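Local coordinates for protein tRNA (cytidine-2'-O-)-methyltransferase TrmJ (Sulfolobus acidocaldarius, PDB 4CNG) that methylates the ribose 2'-oxygen of cytidine 32 in tRNA, taking the methyl group from S-adenosyl-L-methionine and working as a homodimer, at residues 22-27 and 89-94; 46-51 and 168-173; 128-133 and 163-168. The protein carries 1 engineered substitution. All blocks are in the same frame, centred on the assembly; numbering follows the deposited sequence.

Contact 1 (22-27 and 89-94); sequences TIRLVI and RDVDLK
The carbonyl oxygen of R89 is held by the guanidinium group of R24, whose NH1 donates to it over 2.8 Å. The bond is bent, 141° at the hydrogen; the oxygen is tilted from the guanidinium plane and is also approached by NH2, while seen from the acceptor, NH1 lies in the carbonyl plane and uses a lone pair. R24 NH2 adds a weak second bond to the same R89 O at 3.4 Å. V91 supplies the apolar part: its CG1 lies 3.6 Å above the guanidinium plane, over the centre of the group, with R24 NH1 3.7 Å from V91 CG1. A compact valine suits this spot, for it can set a methyl group on the flat face while the N-H groups work near the rim. R24 stretches out from strand 22-28 with CG anti to the backbone N (chi1 -180°) and chi2 extended as well, then bends at chi3 (-64°), which turns the planar end into the turn at 89-91. Arginine suits the place, since a long chain with five N-H bonds can serve several partners at once: NE forms a salt bridge with E50, NH1 also bonds to A87 O, and Y52 makes a cation-pi contact. The contact thus ties the first strand of the parallel sheet to the loop that leads into strand 93-97, although strand 125-130 runs between the two strands. The buried positive charge of R24 is balanced by E50, and backbone carbonyls take up N-H groups where R89 and D90 of the loop lie exposed.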
loop_
_atom_site.group_PDB
_atom_site.type_symbol
_atom_site.label_atom_id
_atom_site.label_comp_id
_atom_site.label_asym_id
_atom_site.label_seq_id
_atom_site.Cartn_x
_atom_site.Cartn_y
_atom_site.Cartn_z
ATOM N N THR A 22 -2.501 -16.586 -13.242
ATOM C CA THR A 22 -1.188 -16.648 -12.635
ATOM C C THR A 22 -0.590 -15.264 -12.725
ATOM O O THR A 22 -0.692 -14.615 -13.754
ATOM C CB THR A 22 -0.273 -17.622 -13.391
ATOM O OG1 THR A 22 -0.823 -18.945 -13.333
ATOM C CG2 THR A 22 1.127 -17.623 -12.797
ATOM N N ILE A 23 -0.027 -14.797 -11.627
ATOM C CA ILE A 23 0.459 -13.438 -11.550
ATOM C C ILE A 23 1.954 -13.393 -11.360
ATOM O O ILE A 23 2.488 -13.989 -10.442
ATOM C CB ILE A 23 -0.203 -12.658 -10.382
ATOM C CG1 ILE A 23 -1.734 -12.742 -10.447
ATOM C CG2 ILE A 23 0.317 -11.223 -10.367
ATOM C CD1 ILE A 23 -2.335 -12.064 -11.650
ATOM N N ARG A 24 2.610 -12.656 -12.246
ATOM C CA ARG A 24 4.020 -12.328 -12.111
ATOM C C ARG A 24 4.153 -10.845 -11.769
ATOM O O ARG A 24 3.689 -9.987 -12.496
ATOM C CB ARG A 24 4.776 -12.616 -13.412
ATOM C CG ARG A 24 6.248 -12.282 -13.296
ATOM C CD ARG A 24 6.987 -12.445 -14.616
ATOM N NE ARG A 24 6.965 -13.825 -15.042
ATOM C CZ ARG A 24 7.387 -14.248 -16.227
ATOM N NH1 ARG A 24 7.891 -13.401 -17.117
ATOM N NH2 ARG A 24 7.197 -15.509 -16.532
ATOM N N LEU A 25 4.782 -10.557 -10.642
ATOM C CA LEU A 25 5.102 -9.221 -10.242
ATOM C C LEU A 25 6.500 -8.883 -10.757
ATOM O O LEU A 25 7.423 -9.640 -10.493
ATOM C CB LEU A 25 5.059 -9.106 -8.715
ATOM C CG LEU A 25 5.349 -7.759 -8.130
ATOM C CD1 LEU A 25 4.337 -6.736 -8.567
ATOM C CD2 LEU A 25 5.406 -7.876 -6.625
ATOM N N VAL A 26 6.613 -7.780 -11.476
ATOM C CA VAL A 26 7.883 -7.299 -12.027
ATOM C C VAL A 26 8.164 -5.913 -11.478
ATOM O O VAL A 26 7.393 -4.999 -11.685
ATOM C CB VAL A 26 7.851 -7.259 -13.591
ATOM C CG1 VAL A 26 9.157 -6.695 -14.122
ATOM C CG2 VAL A 26 7.518 -8.613 -14.166
ATOM N N ILE A 27 9.302 -5.785 -10.792
ATOM C CA ILE A 27 9.726 -4.524 -10.234
ATOM C C ILE A 27 10.983 -4.078 -10.983
ATOM O O ILE A 27 11.980 -4.775 -10.975
ATOM C CB ILE A 27 10.001 -4.619 -8.719
ATOM C CG1 ILE A 27 8.886 -5.329 -7.964
ATOM C CG2 ILE A 27 10.278 -3.264 -8.132
ATOM C CD1 ILE A 27 7.547 -4.635 -8.062
ATOM N N ARG A 89 8.871 -12.068 -20.505
ATOM C CA ARG A 89 8.721 -13.226 -21.385
ATOM C C ARG A 89 7.682 -14.229 -20.919
ATOM O O ARG A 89 7.526 -14.454 -19.717
ATOM C CB ARG A 89 10.049 -13.952 -21.478
ATOM C CG ARG A 89 11.090 -13.222 -22.298
ATOM C CD ARG A 89 12.384 -14.017 -22.336
ATOM N NE ARG A 89 12.131 -15.398 -22.737
ATOM C CZ ARG A 89 12.732 -16.460 -22.211
ATOM N NH1 ARG A 89 13.634 -16.318 -21.245
ATOM N NH2 ARG A 89 12.425 -17.674 -22.652
ATOM N N ASP A 90 7.055 -14.904 -21.871
ATOM C CA ASP A 90 6.242 -16.078 -21.584
ATOM C C ASP A 90 5.048 -15.753 -20.683
ATOM O O ASP A 90 4.697 -16.555 -19.824
ATOM C CB ASP A 90 7.113 -17.180 -20.959
ATOM C CG ASP A 90 8.349 -17.502 -21.797
ATOM O OD1 ASP A 90 8.218 -17.592 -23.038
ATOM O OD2 ASP A 90 9.446 -17.675 -21.219
ATOM N N VAL A 91 4.474 -14.554 -20.838
ATOM C CA VAL A 91 3.198 -14.196 -20.215
ATOM C C VAL A 91 2.165 -13.835 -21.291
ATOM O O VAL A 91 2.515 -13.595 -22.454
ATOM C CB VAL A 91 3.316 -13.022 -19.179
ATOM C CG1 VAL A 91 4.332 -13.342 -18.099
ATOM C CG2 VAL A 91 3.658 -11.689 -19.839
ATOM N N ASP A 92 0.892 -13.904 -20.925
ATOM C CA ASP A 92 -0.182 -13.603 -21.856
ATOM C C ASP A 92 -0.404 -12.087 -21.998
ATOM O O ASP A 92 -0.821 -11.616 -23.051
ATOM C CB ASP A 92 -1.477 -14.271 -21.378
ATOM C CG ASP A 92 -1.382 -15.797 -21.372
ATOM O OD1 ASP A 92 -0.889 -16.366 -22.372
ATOM O OD2 ASP A 92 -1.799 -16.421 -20.371
ATOM N N LEU A 93 -0.144 -11.329 -20.933
ATOM C CA LEU A 93 -0.508 -9.924 -20.882
ATOM C C LEU A 93 0.475 -9.206 -19.983
ATOM O O LEU A 93 0.871 -9.754 -18.951
ATOM C CB LEU A 93 -1.908 -9.794 -20.303
ATOM C CG LEU A 93 -2.708 -8.530 -20.578
ATOM C CD1 LEU A 93 -3.054 -8.377 -22.058
ATOM C CD2 LEU A 93 -3.959 -8.572 -19.716
ATOM N N LYS A 94 0.838 -7.994 -20.385
ATOM C CA LYS A 94 1.741 -7.124 -19.641
ATOM C C LYS A 94 1.008 -5.853 -19.224
ATOM O O LYS A 94 0.583 -5.102 -20.088
ATOM C CB LYS A 94 2.961 -6.788 -20.504
ATOM C CG LYS A 94 3.817 -7.992 -20.886
ATOM C CD LYS A 94 4.480 -7.843 -22.262
ATOM C CE LYS A 94 5.108 -9.137 -22.729
ATOM N NZ LYS A 94 5.048 -9.221 -24.202
#

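Contact 2 (46-51 and 168-173); sequences FLIDEF and IVLYEL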
loop_
_atom_site.group_PDB
_atom_site.type_symbol
_atom_site.label_atom_id
_atom_site.label_comp_id
_atom_site.label_asym_id
_atom_site.label_seq_id
_atom_site.Cartn_x
_atom_site.Cartn_y
_atom_site.Cartn_z
ATOM N N PHE A 46 -0.025 -11.904 -0.190
ATOM C CA PHE A 46 -1.035 -12.008 -1.221
ATOM C C PHE A 46 -0.756 -13.125 -2.231
ATOM O O PHE A 46 -1.422 -13.206 -3.251
ATOM C CB PHE A 46 -1.255 -10.646 -1.885
ATOM C CG PHE A 46 -1.878 -9.636 -0.941
ATOM C CD1 PHE A 46 -3.165 -9.834 -0.445
ATOM C CD2 PHE A 46 -1.187 -8.525 -0.535
ATOM C CE1 PHE A 46 -3.739 -8.939 0.453
ATOM C CE2 PHE A 46 -1.765 -7.599 0.317
ATOM C CZ PHE A 46 -3.036 -7.794 0.796
ATOM N N LEU A 47 0.142 -14.042 -1.879
ATOM C CA LEU A 47 0.375 -15.267 -2.638
ATOM C C LEU A 47 0.572 -15.004 -4.126
ATOM O O LEU A 47 0.030 -15.683 -4.975
ATOM C CB LEU A 47 -0.747 -16.295 -2.413
ATOM C CG LEU A 47 -0.750 -16.913 -1.011
ATOM C CD1 LEU A 47 -1.974 -17.796 -0.862
ATOM C CD2 LEU A 47 0.526 -17.712 -0.777
ATOM N N ILE A 48 1.504 -14.122 -4.443
ATOM C CA ILE A 48 1.890 -13.882 -5.825
ATOM C C ILE A 48 2.699 -15.080 -6.320
ATOM O O ILE A 48 3.536 -15.621 -5.597
ATOM C CB ILE A 48 2.687 -12.571 -5.904
ATOM C CG1 ILE A 48 1.746 -11.380 -5.730
ATOM C CG2 ILE A 48 3.528 -12.483 -7.152
ATOM C CD1 ILE A 48 0.730 -11.245 -6.841
ATOM N N ASP A 49 2.453 -15.496 -7.555
ATOM C CA ASP A 49 3.039 -16.717 -8.082
ATOM C C ASP A 49 4.530 -16.586 -8.461
ATOM O O ASP A 49 5.295 -17.509 -8.251
ATOM C CB ASP A 49 2.236 -17.168 -9.292
ATOM C CG ASP A 49 0.773 -17.386 -8.947
ATOM O OD1 ASP A 49 0.497 -18.395 -8.284
ATOM O OD2 ASP A 49 -0.084 -16.544 -9.310
ATOM N N GLU A 50 4.912 -15.478 -9.076
ATOM C CA GLU A 50 6.273 -15.252 -9.597
ATOM C C GLU A 50 6.646 -13.814 -9.287
ATOM O O GLU A 50 5.797 -12.928 -9.310
ATOM C CB GLU A 50 6.279 -15.477 -11.114
ATOM C CG GLU A 50 5.981 -16.902 -11.515
ATOM C CD GLU A 50 6.024 -17.145 -13.013
ATOM O OE1 GLU A 50 6.092 -16.188 -13.805
ATOM O OE2 GLU A 50 5.883 -18.325 -13.404
ATOM N N PHE A 51 7.922 -13.603 -8.981
ATOM C CA PHE A 51 8.424 -12.331 -8.507
ATOM C C PHE A 51 9.779 -12.100 -9.167
ATOM O O PHE A 51 10.747 -12.775 -8.836
ATOM C CB PHE A 51 8.527 -12.377 -6.961
ATOM C CG PHE A 51 9.141 -11.167 -6.313
ATOM C CD1 PHE A 51 8.969 -9.897 -6.790
ATOM C CD2 PHE A 51 9.827 -11.337 -5.136
ATOM C CE1 PHE A 51 9.491 -8.815 -6.120
ATOM C CE2 PHE A 51 10.363 -10.259 -4.446
ATOM C CZ PHE A 51 10.221 -8.991 -4.965
ATOM N N ILE A 168 -1.605 -2.124 -2.971
ATOM C CA ILE A 168 -2.970 -1.863 -3.399
ATOM C C ILE A 168 -3.343 -2.782 -4.551
ATOM O O ILE A 168 -4.431 -3.324 -4.587
ATOM C CB ILE A 168 -3.162 -0.372 -3.724
ATOM C CG1 ILE A 168 -3.196 0.418 -2.422
ATOM C CG2 ILE A 168 -4.382 -0.160 -4.605
ATOM C CD1 ILE A 168 -2.953 1.884 -2.561
ATOM N N VAL A 169 -2.455 -2.914 -5.565
ATOM C CA VAL A 169 -2.759 -3.775 -6.679
ATOM C C VAL A 169 -2.904 -5.234 -6.233
ATOM O O VAL A 169 -3.810 -5.957 -6.677
ATOM C CB VAL A 169 -1.716 -3.607 -7.811
ATOM C CG1 VAL A 169 -1.934 -4.602 -8.927
ATOM C CG2 VAL A 169 -1.822 -2.184 -8.353
ATOM N N LEU A 170 -1.994 -5.697 -5.403
ATOM C CA LEU A 170 -2.040 -7.097 -4.966
ATOM C C LEU A 170 -3.316 -7.386 -4.143
ATOM O O LEU A 170 -3.886 -8.466 -4.248
ATOM C CB LEU A 170 -0.795 -7.493 -4.181
ATOM C CG LEU A 170 0.517 -7.486 -4.922
ATOM C CD1 LEU A 170 1.616 -8.067 -4.036
ATOM C CD2 LEU A 170 0.568 -7.727 -6.391
ATOM N N TYR A 171 -3.730 -6.437 -3.317
ATOM C CA TYR A 171 -4.999 -6.505 -2.589
ATOM C C TYR A 171 -6.194 -6.588 -3.573
ATOM O O TYR A 171 -7.103 -7.398 -3.393
ATOM C CB TYR A 171 -5.103 -5.256 -1.710
ATOM C CG TYR A 171 -6.494 -4.980 -1.217
ATOM C CD1 TYR A 171 -7.079 -5.777 -0.261
ATOM C CD2 TYR A 171 -7.253 -3.949 -1.765
ATOM C CE1 TYR A 171 -8.372 -5.522 0.177
ATOM C CE2 TYR A 171 -8.503 -3.649 -1.330
ATOM C CZ TYR A 171 -9.089 -4.446 -0.372
ATOM O OH TYR A 171 -10.369 -4.127 0.018
ATOM N N GLU A 172 -6.192 -5.770 -4.621
ATOM C CA GLU A 172 -7.243 -5.840 -5.614
ATOM C C GLU A 172 -7.284 -7.224 -6.257
ATOM O O GLU A 172 -8.366 -7.743 -6.561
ATOM C CB GLU A 172 -7.031 -4.757 -6.668
ATOM C CG GLU A 172 -7.558 -3.384 -6.323
ATOM C CD GLU A 172 -9.060 -3.269 -6.502
ATOM O OE1 GLU A 172 -9.743 -4.292 -6.715
ATOM O OE2 GLU A 172 -9.542 -2.132 -6.462
ATOM N N LEU A 173 -6.120 -7.782 -6.568
ATOM C CA LEU A 173 -6.050 -9.118 -7.172
ATOM C C LEU A 173 -6.539 -10.200 -6.220
ATOM O O LEU A 173 -7.215 -11.128 -6.641
ATOM C CB LEU A 173 -4.633 -9.426 -7.658
ATOM C CG LEU A 173 -4.137 -8.551 -8.799
ATOM C CD1 LEU A 173 -2.665 -8.803 -9.038
ATOM C CD2 LEU A 173 -4.914 -8.819 -10.075
#
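F46 and I48 pack against one side of helix 162-175, the C-terminal helix that, in the knotted SPOUT fold of the TrmH family, lies against the parallel sheet and contributes to the dimer interface. The contact is wholly apolar and buried. Its CH-pi part belongs to F46, which follows helix 33-45: CA of Y171 stands over the face of the F46 ring, 4.2 Å from the centroid and 16° off the ring normal. The backbone N of Y171 lies over the same face, so the ring rests against the helix backbone between L170 and Y171. A flat aromatic side chain suits this place because it can lie close along a main chain whose polar groups are probably taken up by helix bonds.

Apolar side-chain contacts come next. L170 CB meets F46 CD2 at 3.8 Å, and CB of Y171 reaches F46 CZ at 4.1 Å. The phenol of Y171 leads away from F46, and its OH is hydrogen-bonded to E172 of the second subunit. P152 of that subunit also packs on F46.

I48 and L170 cross at about a right angle, the straight CG1-CD1 arm of I48 lying across the forked end of L170. I48 CG1 lies anti to its carbonyl carbon (chi1 -73°), which carries the longer branch toward the helix. V43, I23 and L25 also pack on I48, and L42 on L170, so branched aliphatic residues suit this buried meeting of sheet and helices. L170 CD1 touches I48 CG1 at 3.7 Å, and L170 CD2 comes to 3.6 Å from I48 CD1.

Contact 3 (128-133 and 163-168); sequences FIFGRE and SHAVGI. With SAH (S-adenosyl-L-homocysteine), chain C.
The F130 side chain leaves the end of strand 125-130 toward V166 and A165 of helix 162-175. Its CB lies 3.5 Å from O2' of the bound S-adenosyl-L-homocysteine. With chi1 at -65°, CG is anti to the carbonyl carbon, and the ring meets V166: CG2 of V166 stands over the face, 3.6 Å from the centroid and 10° off the normal. CD2 touches both partners, 3.7 Å from V166 CG2 and 3.5 Å from the ligand O2'. This is the cofactor end of the SPOUT fold, where loops following the strands of the knotted region enclose the bent ligand. Further out, F130 CE2 approaches the helix backbone at C of A165, with A165 CB 4.2 Å away, and CZ reaches V166 CA at 3.8 Å. A small alanine suits its place because its CB also packs 3.8 Å from C1' of the ligand. Beyond F130, the chain turns to the ribose: G131 N donates a nearly straight bond (163°) to O2' over 3.1 Å and a weak one to O3', and glycine, with no side chain, lets O3' come close to the backbone here.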
loop_
_atom_site.group_PDB
_atom_site.type_symbol
_atom_site.label_atom_id
_atom_site.label_comp_id
_atom_site.label_asym_id
_atom_site.label_seq_id
_atom_site.Cartn_x
_atom_site.Cartn_y
_atom_site.Cartn_z
ATOM N N PHE A 128 2.439 -7.818 -13.878
ATOM C CA PHE A 128 2.163 -6.476 -13.362
ATOM C C PHE A 128 3.497 -5.805 -13.122
ATOM O O PHE A 128 4.285 -6.300 -12.320
ATOM C CB PHE A 128 1.326 -6.511 -12.078
ATOM C CG PHE A 128 -0.132 -6.775 -12.301
ATOM C CD1 PHE A 128 -0.619 -8.052 -12.531
ATOM C CD2 PHE A 128 -1.013 -5.726 -12.464
ATOM C CE1 PHE A 128 -1.974 -8.264 -12.788
ATOM C CE2 PHE A 128 -2.363 -5.930 -12.665
ATOM C CZ PHE A 128 -2.816 -7.197 -12.860
ATOM N N ILE A 129 3.721 -4.673 -13.788
ATOM C CA ILE A 129 5.039 -4.078 -13.912
ATOM C C ILE A 129 5.006 -2.711 -13.229
ATOM O O ILE A 129 4.159 -1.866 -13.546
ATOM C CB ILE A 129 5.457 -3.908 -15.398
ATOM C CG1 ILE A 129 5.379 -5.219 -16.127
ATOM C CG2 ILE A 129 6.782 -3.236 -15.518
ATOM C CD1 ILE A 129 5.074 -5.095 -17.604
ATOM N N PHE A 130 5.952 -2.499 -12.285
ATOM C CA PHE A 130 6.078 -1.272 -11.515
ATOM C C PHE A 130 7.449 -0.689 -11.745
ATOM O O PHE A 130 8.435 -1.413 -11.904
ATOM C CB PHE A 130 5.867 -1.583 -10.008
ATOM C CG PHE A 130 4.485 -2.071 -9.667
ATOM C CD1 PHE A 130 4.120 -3.366 -9.861
ATOM C CD2 PHE A 130 3.553 -1.196 -9.151
ATOM C CE1 PHE A 130 2.830 -3.793 -9.597
ATOM C CE2 PHE A 130 2.270 -1.630 -8.833
ATOM C CZ PHE A 130 1.909 -2.923 -9.063
ATOM N N GLY A 131 7.489 0.624 -11.760
ATOM C CA GLY A 131 8.697 1.362 -12.058
ATOM C C GLY A 131 9.467 1.895 -10.872
ATOM O O GLY A 131 9.256 1.555 -9.711
ATOM N N ARG A 132 10.474 2.685 -11.236
ATOM C CA ARG A 132 11.489 3.199 -10.320
ATOM C C ARG A 132 10.929 4.299 -9.443
ATOM O O ARG A 132 10.151 5.124 -9.909
ATOM C CB ARG A 132 12.626 3.760 -11.197
ATOM C CG ARG A 132 13.253 2.754 -12.156
ATOM C CD ARG A 132 13.967 3.455 -13.295
ATOM N NE ARG A 132 14.474 2.521 -14.297
ATOM C CZ ARG A 132 13.792 2.070 -15.334
ATOM N NH1 ARG A 132 12.525 2.370 -15.516
ATOM N NH2 ARG A 132 14.372 1.262 -16.194
ATOM N N GLU A 133 11.374 4.352 -8.195
ATOM C CA GLU A 133 10.916 5.399 -7.324
ATOM C C GLU A 133 11.234 6.763 -7.929
ATOM O O GLU A 133 10.424 7.671 -7.865
ATOM C CB GLU A 133 11.541 5.266 -5.936
ATOM C CG GLU A 133 11.214 3.975 -5.206
ATOM C CD GLU A 133 12.278 2.870 -5.283
ATOM O OE1 GLU A 133 12.795 2.618 -6.445
ATOM O OE2 GLU A 133 12.527 2.208 -4.199
ATOM N N SER A 163 6.076 0.665 -3.023
ATOM C CA SER A 163 5.574 -0.518 -2.375
ATOM C C SER A 163 4.107 -0.431 -1.979
ATOM O O SER A 163 3.423 -1.455 -1.866
ATOM C CB SER A 163 6.417 -0.909 -1.179
ATOM O OG SER A 163 6.355 0.010 -0.145
ATOM N N HIS A 164 3.620 0.779 -1.747
ATOM C CA HIS A 164 2.194 0.995 -1.459
ATOM C C HIS A 164 1.326 0.826 -2.681
ATOM O O HIS A 164 0.245 0.256 -2.577
ATOM C CB HIS A 164 2.007 2.331 -0.730
ATOM C CG HIS A 164 2.727 2.364 0.584
ATOM N ND1 HIS A 164 4.086 2.597 0.674
ATOM C CD2 HIS A 164 2.315 2.031 1.833
ATOM C CE1 HIS A 164 4.468 2.426 1.929
ATOM N NE2 HIS A 164 3.408 2.111 2.663
ATOM N N ALA A 165 1.831 1.264 -3.858
ATOM C CA ALA A 165 1.173 0.958 -5.093
ATOM C C ALA A 165 1.080 -0.560 -5.325
ATOM O O ALA A 165 0.023 -1.095 -5.701
ATOM C CB ALA A 165 1.872 1.634 -6.251
ATOM N N VAL A 166 2.188 -1.250 -5.078
ATOM C CA VAL A 166 2.204 -2.704 -5.241
ATOM C C VAL A 166 1.150 -3.316 -4.277
ATOM O O VAL A 166 0.376 -4.170 -4.665
ATOM C CB VAL A 166 3.577 -3.257 -4.948
ATOM C CG1 VAL A 166 3.530 -4.769 -4.846
ATOM C CG2 VAL A 166 4.561 -2.845 -6.046
ATOM N N GLY A 167 1.131 -2.886 -3.009
ATOM C CA GLY A 167 0.197 -3.477 -2.044
ATOM C C GLY A 167 -1.253 -3.293 -2.449
ATOM O O GLY A 167 -2.053 -4.203 -2.305
ATOM N N ILE A 168 -1.605 -2.124 -2.971
ATOM C CA ILE A 168 -2.970 -1.863 -3.399
ATOM C C ILE A 168 -3.343 -2.782 -4.551
ATOM O O ILE A 168 -4.431 -3.324 -4.587
ATOM C CB ILE A 168 -3.162 -0.372 -3.724
ATOM C CG1 ILE A 168 -3.196 0.418 -2.422
ATOM C CG2 ILE A 168 -4.382 -0.160 -4.605
ATOM C CD1 ILE A 168 -2.953 1.884 -2.561
HETATM N N SAH C . 8.338 10.561 -10.507
HETATM C CA SAH C . 8.045 9.158 -10.904
HETATM C CB SAH C . 7.242 8.521 -9.782
HETATM C CG SAH C . 7.307 6.983 -9.781
HETATM S SD SAH C . 6.376 6.284 -8.424
HETATM C C SAH C . 7.315 9.184 -12.216
HETATM O O SAH C . 6.927 10.249 -12.700
HETATM O OXT SAH C . 7.219 8.192 -12.909
HETATM C "C5'" SAH C . 7.043 4.620 -8.498
HETATM C "C4'" SAH C . 6.138 3.566 -9.124
HETATM O "O4'" SAH C . 4.971 3.404 -8.301
HETATM C "C3'" SAH C . 5.591 3.887 -10.469
HETATM O "O3'" SAH C . 6.583 3.623 -11.474
HETATM C "C2'" SAH C . 4.379 3.004 -10.563
HETATM O "O2'" SAH C . 4.771 1.663 -10.832
HETATM C "C1'" SAH C . 3.842 3.085 -9.129
HETATM N N9 SAH C . 2.821 4.155 -8.919
HETATM C C8 SAH C . 2.877 5.173 -8.014
HETATM N N7 SAH C . 1.673 5.807 -7.963
HETATM C C5 SAH C . 0.856 5.148 -8.820
HETATM C C6 SAH C . -0.507 5.247 -9.159
HETATM N N6 SAH C . -1.309 6.200 -8.641
HETATM N N1 SAH C . -1.002 4.399 -10.029
HETATM C C2 SAH C . -0.217 3.436 -10.537
HETATM N N3 SAH C . 1.063 3.227 -10.266
HETATM C C4 SAH C . 1.579 4.063 -9.392
#

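How the contacts relate
Contacts 2 and 3 are buried and apolar, and share helix 162-175, which is packed against the sheet and against the second subunit; contact 1 sits partly at the surface, where strand 22-28 begins and the loop leads into strand 93-97, and is mainly polar. Contact 3 alone reaches the ligand, whereas contact 2 lies further along the helix and contact 1 is away from the annotated sites. Strand 22-28 links all three: its neighbours are strands 50-54 and 125-130, so L25 CD1 packs on F130 CE1, R24 O accepts a probable bond from F128 N, and I23 N probably bonds to D49 OD2. V169 packs on F128 and F130, bridging contacts 2 and 3.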